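PDB 7KFF: tRNA (guanine-N(1)-)-methyltransferase from Corynebacterium diphtheriae, which probably catalyses methyl transfer from S-adenosylmethionine to N1 of guanosine 37 in tRNA. Local coordinates for residues 267-270 with 271-274; 242-246 with 247-251; 148-151 with 152-156. All blocks are in the same frame, centred on the assembly; numbering follows the deposited sequence.

Contact 1: 267-270 with 271-274; sequences REQS and LKRT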
loop_
_atom_site.group_PDB
_atom_site.type_symbol
_atom_site.label_atom_id
_atom_site.label_comp_id
_atom_site.label_asym_id
_atom_site.label_seq_id
_atom_site.Cartn_x
_atom_site.Cartn_y
_atom_site.Cartn_z
ATOM N N ARG A 267 19.757 18.401 3.742
ATOM C CA ARG A 267 18.540 19.181 3.955
ATOM C C ARG A 267 18.046 19.793 2.647
ATOM O O ARG A 267 16.854 19.717 2.324
ATOM C CB ARG A 267 18.797 20.264 4.994
ATOM C CG ARG A 267 17.647 21.207 5.212
ATOM C CD ARG A 267 16.699 20.665 6.221
ATOM N NE ARG A 267 15.593 21.580 6.475
ATOM C CZ ARG A 267 14.496 21.231 7.130
ATOM N NH1 ARG A 267 14.377 19.996 7.599
ATOM N NH2 ARG A 267 13.524 22.108 7.301
ATOM N N GLU A 268 18.953 20.399 1.878
ATOM C CA GLU A 268 18.563 20.951 0.583
ATOM C C GLU A 268 17.921 19.891 -0.301
ATOM O O GLU A 268 16.884 20.128 -0.930
ATOM C CB GLU A 268 19.773 21.566 -0.111
ATOM C CG GLU A 268 20.292 22.823 0.578
ATOM C CD GLU A 268 21.603 23.333 -0.029
ATOM O OE1 GLU A 268 22.210 22.621 -0.866
ATOM O OE2 GLU A 268 22.029 24.434 0.338
ATOM N N GLN A 269 18.529 18.716 -0.370
ATOM C CA GLN A 269 18.009 17.688 -1.260
ATOM C C GLN A 269 16.648 17.191 -0.805
ATOM O O GLN A 269 15.823 16.809 -1.637
ATOM C CB GLN A 269 19.005 16.536 -1.339
ATOM C CG GLN A 269 20.281 16.895 -2.066
ATOM C CD GLN A 269 20.025 17.232 -3.519
ATOM O OE1 GLN A 269 19.407 16.445 -4.244
ATOM N NE2 GLN A 269 20.488 18.387 -3.953
ATOM N N SER A 270 16.407 17.184 0.505
ATOM C CA SER A 270 15.086 16.853 1.024
ATOM C C SER A 270 14.069 17.935 0.675
ATOM O O SER A 270 12.954 17.628 0.222
ATOM C CB SER A 270 15.208 16.621 2.527
ATOM O OG SER A 270 13.963 16.464 3.140
ATOM N N LEU A 271 14.449 19.204 0.812
ATOM C CA LEU A 271 13.566 20.281 0.376
ATOM C C LEU A 271 13.293 20.188 -1.120
ATOM O O LEU A 271 12.157 20.391 -1.565
ATOM C CB LEU A 271 14.197 21.637 0.671
ATOM C CG LEU A 271 14.304 22.009 2.146
ATOM C CD1 LEU A 271 15.242 23.181 2.350
ATOM C CD2 LEU A 271 12.908 22.328 2.701
ATOM N N LYS A 272 14.328 19.881 -1.911
ATOM C CA LYS A 272 14.180 19.830 -3.362
ATOM C C LYS A 272 13.255 18.686 -3.771
ATOM O O LYS A 272 12.350 18.875 -4.593
ATOM C CB LYS A 272 15.559 19.657 -4.004
ATOM C CG LYS A 272 15.562 19.529 -5.510
ATOM C CD LYS A 272 17.015 19.532 -6.012
ATOM C CE LYS A 272 17.119 19.401 -7.522
ATOM N NZ LYS A 272 17.216 17.982 -7.931
ATOM N N ARG A 273 13.457 17.493 -3.199
ATOM C CA ARG A 273 12.599 16.368 -3.552
ATOM C C ARG A 273 11.164 16.672 -3.152
ATOM O O ARG A 273 10.229 16.378 -3.901
ATOM C CB ARG A 273 13.086 15.079 -2.890
ATOM C CG ARG A 273 12.220 13.838 -3.196
ATOM C CD ARG A 273 12.259 13.433 -4.662
ATOM N NE ARG A 273 13.528 12.792 -5.000
ATOM C CZ ARG A 273 13.757 11.482 -4.946
ATOM N NH1 ARG A 273 14.959 11.013 -5.270
ATOM N NH2 ARG A 273 12.790 10.636 -4.591
ATOM N N THR A 274 10.969 17.279 -1.976
ATOM C CA THR A 274 9.610 17.604 -1.541
ATOM C C THR A 274 8.978 18.645 -2.463
ATOM O O THR A 274 7.810 18.519 -2.847
ATOM C CB THR A 274 9.629 18.088 -0.086
ATOM O OG1 THR A 274 10.289 17.118 0.742
ATOM C CG2 THR A 274 8.206 18.321 0.423
HETATM O O HOH W 1 19.267 16.168 -6.656
#
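T274 and S270 make the close-packed side of this helical turn. The carbonyl oxygen of S270 takes two bonds from T274, from its backbone N at 3.0 Å and from its hydroxyl, OG1 to S270 O at 2.8 Å, and the two donors arrive from opposite faces of the carbonyl plane. With OG1 set beside its own backbone N (chi1 -54°), the threonine hydroxyl folds back over the preceding turn. Both hydroxyls also reach the loop carrying L234: S270 OG bonds to its carbonyl and T274 OG1 to its amide. L271 lays CG 3.4 Å from R267 O, and its CD1 approaches R267 CG at 4.2 Å. All this belongs to the middle of helix 259-277, in the C-terminal helical region of this SPOUT methyltransferase, where L271 packs on Y294 of helix 289-299 and L282 of helix 279-283. The other side is looser. Q269 and K272 run alongside each other, pointing the same way, with Q269 NE2 no nearer than 4.2 Å to K272 CD. A water accepts from K272 NZ at 3.0 Å; its link to Q269 OE1 is doubtful, being too short. K272 NZ also forms a salt bridge with E276.

Contact 2: 242-246 with 247-251; sequences PREWR and GLEVP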
loop_
_atom_site.group_PDB
_atom_site.type_symbol
_atom_site.label_atom_id
_atom_site.label_comp_id
_atom_site.label_asym_id
_atom_site.label_seq_id
_atom_site.Cartn_x
_atom_site.Cartn_y
_atom_site.Cartn_z
ATOM N N PRO A 242 30.654 3.218 -6.944
ATOM C CA PRO A 242 31.842 4.071 -7.122
ATOM C C PRO A 242 31.531 5.567 -7.230
ATOM O O PRO A 242 30.364 5.956 -7.419
ATOM C CB PRO A 242 32.426 3.550 -8.436
ATOM C CG PRO A 242 31.221 3.172 -9.223
ATOM C CD PRO A 242 30.253 2.572 -8.212
ATOM N N ARG A 243 32.570 6.393 -7.114
ATOM C CA ARG A 243 32.388 7.836 -7.220
ATOM C C ARG A 243 31.803 8.232 -8.568
ATOM O O ARG A 243 30.993 9.163 -8.649
ATOM C CB ARG A 243 33.721 8.543 -6.995
ATOM C CG ARG A 243 34.217 8.389 -5.587
ATOM C CD ARG A 243 35.379 9.307 -5.296
ATOM N NE ARG A 243 35.702 9.295 -3.878
ATOM C CZ ARG A 243 36.473 10.194 -3.283
ATOM N NH1 ARG A 243 36.996 11.185 -3.984
ATOM N NH2 ARG A 243 36.711 10.100 -1.987
ATOM N N GLU A 244 32.213 7.554 -9.637
ATOM C CA GLU A 244 31.730 7.847 -10.981
ATOM C C GLU A 244 31.264 6.556 -11.625
ATOM O O GLU A 244 31.998 5.564 -11.614
ATOM C CB GLU A 244 32.826 8.520 -11.823
ATOM C CG GLU A 244 32.348 8.822 -13.226
ATOM C CD GLU A 244 33.385 9.481 -14.126
ATOM O OE1 GLU A 244 34.257 10.231 -13.626
ATOM O OE2 GLU A 244 33.307 9.264 -15.346
ATOM N N TRP A 245 30.050 6.580 -12.183
ATOM C CA TRP A 245 29.424 5.387 -12.746
ATOM C C TRP A 245 28.595 5.804 -13.946
ATOM O O TRP A 245 27.718 6.663 -13.816
ATOM C CB TRP A 245 28.563 4.680 -11.716
ATOM C CG TRP A 245 27.842 3.475 -12.205
ATOM C CD1 TRP A 245 28.355 2.234 -12.395
ATOM C CD2 TRP A 245 26.465 3.398 -12.556
ATOM N NE1 TRP A 245 27.375 1.377 -12.832
ATOM C CE2 TRP A 245 26.202 2.071 -12.948
ATOM C CE3 TRP A 245 25.424 4.321 -12.572
ATOM C CZ2 TRP A 245 24.927 1.638 -13.317
ATOM C CZ3 TRP A 245 24.157 3.888 -12.943
ATOM C CH2 TRP A 245 23.933 2.563 -13.325
ATOM N N ARG A 246 28.879 5.219 -15.113
ATOM C CA ARG A 246 28.121 5.524 -16.331
ATOM C C ARG A 246 28.048 7.034 -16.563
ATOM O O ARG A 246 27.025 7.591 -16.950
ATOM C CB ARG A 246 26.752 4.838 -16.348
ATOM C CG ARG A 246 26.864 3.333 -16.365
ATOM C CD ARG A 246 25.531 2.659 -16.566
ATOM N NE ARG A 246 25.678 1.210 -16.578
ATOM C CZ ARG A 246 24.705 0.350 -16.873
ATOM N NH1 ARG A 246 23.492 0.787 -17.157
ATOM N NH2 ARG A 246 24.945 -0.942 -16.874
ATOM N N GLY A 247 29.172 7.707 -16.332
ATOM C CA GLY A 247 29.262 9.132 -16.563
ATOM C C GLY A 247 28.626 10.006 -15.505
ATOM O O GLY A 247 28.630 11.235 -15.649
ATOM N N LEU A 248 28.115 9.426 -14.428
ATOM C CA LEU A 248 27.402 10.152 -13.384
ATOM C C LEU A 248 28.240 10.140 -12.113
ATOM O O LEU A 248 28.557 9.068 -11.571
ATOM C CB LEU A 248 26.033 9.506 -13.156
ATOM C CG LEU A 248 25.142 9.522 -14.396
ATOM C CD1 LEU A 248 23.866 8.735 -14.123
ATOM C CD2 LEU A 248 24.803 10.944 -14.813
ATOM N N GLU A 249 28.562 11.326 -11.618
ATOM C CA GLU A 249 29.394 11.457 -10.435
ATOM C C GLU A 249 28.529 11.687 -9.205
ATOM O O GLU A 249 27.503 12.371 -9.266
ATOM C CB GLU A 249 30.329 12.655 -10.564
ATOM C CG GLU A 249 31.386 12.526 -11.609
ATOM C CD GLU A 249 32.356 13.710 -11.587
ATOM O OE1 GLU A 249 32.729 14.195 -12.669
ATOM O OE2 GLU A 249 32.730 14.163 -10.482
ATOM N N VAL A 250 28.946 11.101 -8.089
ATOM C CA VAL A 250 28.271 11.405 -6.822
ATOM C C VAL A 250 28.544 12.860 -6.465
ATOM O O VAL A 250 29.651 13.364 -6.739
ATOM C CB VAL A 250 28.760 10.467 -5.715
ATOM C CG1 VAL A 250 28.600 9.006 -6.140
ATOM C CG2 VAL A 250 30.202 10.797 -5.338
ATOM N N PRO A 251 27.589 13.576 -5.880
ATOM C CA PRO A 251 27.830 14.976 -5.510
ATOM C C PRO A 251 29.122 15.145 -4.725
ATOM O O PRO A 251 29.379 14.441 -3.748
ATOM C CB PRO A 251 26.605 15.334 -4.669
ATOM C CG PRO A 251 25.528 14.436 -5.206
ATOM C CD PRO A 251 26.217 13.143 -5.549
#
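E244 sends CG anti to its backbone N and E249 sends its CG anti to the carbonyl carbon (chi1 -68°), and these two settings bring the glutamates together on one face of a short antiparallel hairpin. Their CG atoms meet at 4.2 Å as the extended chains run at a slant to each other, and the carboxylates end with planes only 15° apart. The residues form a non-hydrogen-bonded pair. Next to it, W245 and L248 are a hydrogen-bonded pair with side chains on the other face. W245 N donates to L248 O at 3.0 Å, whereas L248 N reaches W245 O at 2.9 Å from well above the carbonyl plane, 56° out of it, as the chain closes in a type I' turn. Both central residues, R246 and G247, have positive phi, which suits the glycine. At the open end V250 N bonds to R243 O at 2.9 Å.

R246 lays CG over the centre of the W245 ring, 3.7 Å above its plane, in an aliphatic contact between neighbours in sequence. Its extended chain then carries the guanidinium to salt bridges with D87 and D179 of the second subunit. R175 of that subunit donates to the carbonyls of P242 and L248, and W245 packs on its P79, so the hairpin serves as a dimer contact. The two glutamates, with OE1 of E244 4.4 Å from OE1 of E249, are like charges on an exposed face; solvent probably screens much of their repulsion, though their proximity would tend to raise the affinity of either carboxylate for a proton, whereas the arginine is compensated by two acidic partners across the interface.

Contact 3: 148-151 with 152-156; sequences FTQE and DARAW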
loop_
_atom_site.group_PDB
_atom_site.type_symbol
_atom_site.label_atom_id
_atom_site.label_comp_id
_atom_site.label_asym_id
_atom_site.label_seq_id
_atom_site.Cartn_x
_atom_site.Cartn_y
_atom_site.Cartn_z
ATOM N N PHE A 148 -4.179 5.179 6.292
ATOM C CA PHE A 148 -3.038 4.726 7.078
ATOM C C PHE A 148 -1.945 5.790 7.052
ATOM O O PHE A 148 -1.540 6.262 5.980
ATOM C CB PHE A 148 -2.505 3.426 6.452
ATOM C CG PHE A 148 -1.388 2.759 7.220
ATOM C CD1 PHE A 148 -1.439 2.623 8.606
ATOM C CD2 PHE A 148 -0.284 2.250 6.546
ATOM C CE1 PHE A 148 -0.433 2.001 9.290
ATOM C CE2 PHE A 148 0.730 1.630 7.246
ATOM C CZ PHE A 148 0.658 1.509 8.598
ATOM N N THR A 149 -1.442 6.144 8.233
ATOM C CA THR A 149 -0.410 7.160 8.375
ATOM C C THR A 149 0.746 6.593 9.189
ATOM O O THR A 149 0.635 5.572 9.873
ATOM C CB THR A 149 -0.934 8.414 9.098
ATOM O OG1 THR A 149 -1.217 8.053 10.451
ATOM C CG2 THR A 149 -2.150 9.012 8.411
ATOM N N GLN A 150 1.872 7.288 9.129
ATOM C CA GLN A 150 3.010 6.889 9.947
ATOM C C GLN A 150 2.685 7.004 11.432
ATOM O O GLN A 150 3.212 6.239 12.246
ATOM C CB GLN A 150 4.261 7.685 9.584
ATOM C CG GLN A 150 5.537 7.132 10.178
ATOM C CD GLN A 150 5.885 5.743 9.682
ATOM O OE1 GLN A 150 5.447 5.324 8.602
ATOM N NE2 GLN A 150 6.630 4.995 10.490
ATOM N N GLU A 151 1.836 7.957 11.808
ATOM C CA GLU A 151 1.392 8.035 13.194
ATOM C C GLU A 151 0.629 6.778 13.599
ATOM O O GLU A 151 0.811 6.268 14.712
ATOM C CB GLU A 151 0.514 9.269 13.379
ATOM C CG GLU A 151 0.081 9.543 14.805
ATOM C CD GLU A 151 -0.573 10.904 14.957
ATOM O OE1 GLU A 151 -1.716 11.072 14.487
ATOM O OE2 GLU A 151 0.065 11.809 15.537
ATOM N N ASP A 152 -0.243 6.273 12.720
ATOM C CA ASP A 152 -0.902 4.997 12.990
ATOM C C ASP A 152 0.135 3.900 13.203
ATOM O O ASP A 152 0.010 3.078 14.116
ATOM C CB ASP A 152 -1.776 4.552 11.811
ATOM C CG ASP A 152 -3.031 5.362 11.607
ATOM O OD1 ASP A 152 -3.623 5.867 12.576
ATOM O OD2 ASP A 152 -3.428 5.451 10.420
ATOM N N ALA A 153 1.170 3.864 12.348
ATOM C CA ALA A 153 2.173 2.815 12.474
ATOM C C ALA A 153 2.849 2.876 13.836
ATOM O O ALA A 153 3.048 1.849 14.497
ATOM C CB ALA A 153 3.195 2.919 11.343
ATOM N N ARG A 154 3.183 4.082 14.291
ATOM C CA ARG A 154 3.793 4.227 15.612
ATOM C C ARG A 154 2.839 3.758 16.695
ATOM O O ARG A 154 3.228 3.018 17.594
ATOM C CB ARG A 154 4.216 5.678 15.872
ATOM C CG ARG A 154 5.389 6.134 15.032
ATOM C CD ARG A 154 6.006 7.407 15.550
ATOM N NE ARG A 154 5.154 8.583 15.388
ATOM C CZ ARG A 154 5.059 9.289 14.259
ATOM N NH1 ARG A 154 5.753 8.930 13.191
ATOM N NH2 ARG A 154 4.246 10.332 14.203
ATOM N N ALA A 155 1.591 4.228 16.654
ATOM C CA ALA A 155 0.614 3.794 17.651
ATOM C C ALA A 155 0.503 2.271 17.689
ATOM O O ALA A 155 0.551 1.648 18.758
ATOM C CB ALA A 155 -0.757 4.405 17.355
ATOM N N TRP A 156 0.340 1.657 16.519
ATOM C CA TRP A 156 0.043 0.232 16.470
ATOM C C TRP A 156 1.260 -0.623 16.808
ATOM O O TRP A 156 1.087 -1.781 17.190
ATOM C CB TRP A 156 -0.560 -0.140 15.122
ATOM C CG TRP A 156 -1.861 0.592 14.876
ATOM C CD1 TRP A 156 -2.645 1.211 15.815
ATOM C CD2 TRP A 156 -2.496 0.824 13.611
ATOM N NE1 TRP A 156 -3.742 1.795 15.210
ATOM C CE2 TRP A 156 -3.662 1.578 13.857
ATOM C CE3 TRP A 156 -2.203 0.446 12.297
ATOM C CZ2 TRP A 156 -4.512 1.984 12.839
ATOM C CZ3 TRP A 156 -3.059 0.843 11.282
ATOM C CH2 TRP A 156 -4.196 1.619 11.562
HETATM O O HOH W 2 7.756 6.626 12.778
#
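T149 and D152 close the first turn of helix 150-156, where the extended backbone of F148 and T149 gives way to helical angles from Q150 onward. Main-chain bonds then follow the i to i+4 pattern: A153 N to T149 O at 3.1 Å, R154 N to Q150 O and A155 N to E151 O. T149 is the N-cap. Its OG1, held between the backbone N and the carbonyl carbon (chi1 67°), accepts from D152 N at 3.0 Å along a nearly straight bond of 165°. D152 answers with OD2, which takes the T149 N-H at 3.0 Å from above the carboxylate plane, and the reciprocal pair is a capping box. The same OD2 forms a salt bridge with R187, so the cap also ties the helix start to strand 185-190.

Below the cap, F148 and W156 lie nearly parallel, planes 13° apart, but slid so far that the rings barely overlap; F148 CE1 touches W156 CZ3 at 3.5 Å. F148 CZ adds a contact with A153 CB at 4.0 Å. On another side of the helix the R154 guanidinium rests one face against Q150 O and E151 CA, and a water in its plane accepts from R154 NH1 and from Q150 NE2. Q150 OE1 takes the amide of V195 of the second subunit, whose Y194 ring also meets F148. The two aromatic rings wedge the helix against I206 of helix 200-211, with F148 reaching V189 of strand 185-190 and W156 reaching L137 and L139 of strand 137-141.

How the contacts relate
The contacts follow one another along the chain in the order 3, 2, 1. Contact 3 lies near the centre of the chain, while contacts 1 and 2 belong to the outlying C-terminal part; the centre of contact 3 is about 24 Å from that of contact 1 and about 37 Å from that of contact 2. Hairpin 244-249 leads on to helix 259-277, and the nearest atoms of contacts 1 and 2 are about 6 Å apart, without touching. Every one of the three meets the second subunit. The side chains of R273 in contact 1 and Q150 in contact 3 are each about 8 Å from a bound S-adenosylhomocysteine, and R273 donates to A144 of the second subunit.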